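Local coordinates for esterase family protein (PDB 7L0A), which probably hydrolyses S-formylglutathione to formate and glutathione, as a serine carboxylic ester hydrolase of the esterase D family, at residues B[81-86]-B[104-109]. Sequence-based numbering, arbitrary orientation.
Sequences IMPNVD and LEVYDY
Val106 sets its two methyls against two different residues of the strand, CG1 against Ile81 and CG2 against Pro83, and so illustrates how one beta-branched side chain can meet two residues of a strand at once. CG1 of Val106 lies 3.8 Å from CG2 of Ile81, methyl against methyl, while the two side chains run past each other in opposite directions. The torsion of Ile81 (chi1 -41°) sets CG2 anti to the backbone N, and it is this short branch, not the longer CG1-CD1 arm, that meets the valine. The second methyl, CG2 of Val106, lies slightly farther from its partner, 4.1 Å from CB of the Pro83 ring. Ile81 and Pro83 can share one partner because, two apart on strand 79-83, both direct their side chains at helix 99-113, whereas Met82 between them turns to the other face. This is the layered packing of the alpha/beta-hydrolase fold, a helix packed on one face of the central sheet. Leu27 and Met51, on the strands flanking 79-83, also touch Val106, which therefore spans three neighbouring strands. No hydrogen bond crosses between the segments, and all three touching residues are buried. Past the end of the strand two polar side chains, either side of Val85 in the sequence, pair with each other: ND2 of Asn84 donates to OD1 of Asp86 at 3.0 Å. That oxygen lies close to the amide plane of Asn84, whereas the donor approaches from above the carboxylate, 61° out of the carboxylate plane. Gln25 binds both side chains, its OE1 pairing with Asn84 ND2 and its NE2 with Asp86 OD2.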
# COMPACT_ATOMS: atom_id res chain seq x y z
N ILE B 81 -10.29 3.09 -2.20
CA ILE B 81 -9.15 4.00 -2.23
C ILE B 81 -9.60 5.29 -1.58
O ILE B 81 -10.56 5.92 -2.05
CB ILE B 81 -8.68 4.26 -3.69
CG1 ILE B 81 -8.71 2.99 -4.51
CG2 ILE B 81 -7.35 4.99 -3.71
CD1 ILE B 81 -7.74 1.91 -4.02
N MET B 82 -8.91 5.71 -0.52
CA MET B 82 -9.25 6.93 0.21
C MET B 82 -8.03 7.85 0.21
O MET B 82 -7.19 7.77 1.12
CB MET B 82 -9.70 6.56 1.63
CG MET B 82 -11.10 5.91 1.66
SD MET B 82 -11.47 4.84 3.09
CE MET B 82 -10.50 3.42 2.68
N PRO B 83 -7.92 8.76 -0.74
CA PRO B 83 -6.78 9.68 -0.73
C PRO B 83 -6.97 10.84 0.22
O PRO B 83 -8.08 11.32 0.44
CB PRO B 83 -6.73 10.21 -2.17
CG PRO B 83 -8.14 10.12 -2.64
CD PRO B 83 -8.73 8.88 -1.97
N ASN B 84 -5.85 11.31 0.76
CA ASN B 84 -5.87 12.60 1.44
C ASN B 84 -6.03 13.73 0.43
O ASN B 84 -5.39 13.74 -0.62
CB ASN B 84 -4.58 12.84 2.21
CG ASN B 84 -4.57 14.18 2.90
OD1 ASN B 84 -5.27 14.39 3.89
ND2 ASN B 84 -3.80 15.12 2.35
N VAL B 85 -6.88 14.69 0.76
CA VAL B 85 -7.09 15.87 -0.08
C VAL B 85 -6.77 17.11 0.75
O VAL B 85 -7.40 17.36 1.79
CB VAL B 85 -8.52 15.91 -0.64
CG1 VAL B 85 -8.70 17.14 -1.50
CG2 VAL B 85 -8.83 14.64 -1.38
N ASP B 86 -5.74 17.84 0.34
CA ASP B 86 -5.39 19.09 1.01
C ASP B 86 -6.30 20.21 0.52
O ASP B 86 -6.70 20.25 -0.65
CB ASP B 86 -3.95 19.48 0.72
CG ASP B 86 -2.94 18.59 1.42
OD1 ASP B 86 -3.27 18.06 2.51
OD2 ASP B 86 -1.82 18.43 0.89
N LEU B 104 -6.96 12.01 -10.35
CA LEU B 104 -6.71 11.14 -11.49
C LEU B 104 -5.34 10.47 -11.38
O LEU B 104 -5.16 9.33 -11.81
CB LEU B 104 -6.87 11.91 -12.79
CG LEU B 104 -8.32 12.30 -13.05
CD1 LEU B 104 -8.39 13.17 -14.29
CD2 LEU B 104 -9.24 11.11 -13.23
N GLU B 105 -4.36 11.16 -10.79
CA GLU B 105 -3.07 10.54 -10.50
C GLU B 105 -3.24 9.39 -9.51
O GLU B 105 -2.66 8.31 -9.71
CB GLU B 105 -2.11 11.58 -9.94
CG GLU B 105 -0.86 10.94 -9.31
CD GLU B 105 -0.01 11.94 -8.55
OE1 GLU B 105 0.00 11.87 -7.33
OE2 GLU B 105 0.57 12.86 -9.20
N VAL B 106 -4.00 9.61 -8.43
CA VAL B 106 -4.21 8.53 -7.46
C VAL B 106 -4.83 7.33 -8.16
O VAL B 106 -4.40 6.18 -7.98
CB VAL B 106 -5.08 9.00 -6.28
CG1 VAL B 106 -5.41 7.84 -5.39
CG2 VAL B 106 -4.35 10.08 -5.49
N TYR B 107 -5.86 7.59 -8.98
CA TYR B 107 -6.51 6.53 -9.74
C TYR B 107 -5.49 5.74 -10.55
O TYR B 107 -5.43 4.50 -10.48
CB TYR B 107 -7.60 7.12 -10.65
CG TYR B 107 -8.33 6.06 -11.45
CD1 TYR B 107 -7.76 5.49 -12.59
CD2 TYR B 107 -9.59 5.62 -11.06
CE1 TYR B 107 -8.43 4.46 -13.28
CE2 TYR B 107 -10.27 4.63 -11.76
CZ TYR B 107 -9.69 4.05 -12.86
OH TYR B 107 -10.35 3.05 -13.55
N ASP B 108 -4.66 6.45 -11.32
CA ASP B 108 -3.71 5.79 -12.20
C ASP B 108 -2.70 4.99 -11.39
O ASP B 108 -2.41 3.83 -11.71
CB ASP B 108 -3.03 6.82 -13.09
CG ASP B 108 -3.92 7.32 -14.22
OD1 ASP B 108 -5.02 6.76 -14.45
OD2 ASP B 108 -3.51 8.30 -14.88
N TYR B 109 -2.15 5.60 -10.33
CA TYR B 109 -1.10 4.96 -9.53
C TYR B 109 -1.60 3.67 -8.88
O TYR B 109 -0.96 2.61 -8.98
CB TYR B 109 -0.62 5.97 -8.47
CG TYR B 109 0.47 5.55 -7.52
CD1 TYR B 109 1.62 4.89 -7.96
CD2 TYR B 109 0.38 5.88 -6.18
CE1 TYR B 109 2.62 4.53 -7.08
CE2 TYR B 109 1.37 5.51 -5.29
CZ TYR B 109 2.50 4.86 -5.76
OH TYR B 109 3.49 4.52 -4.86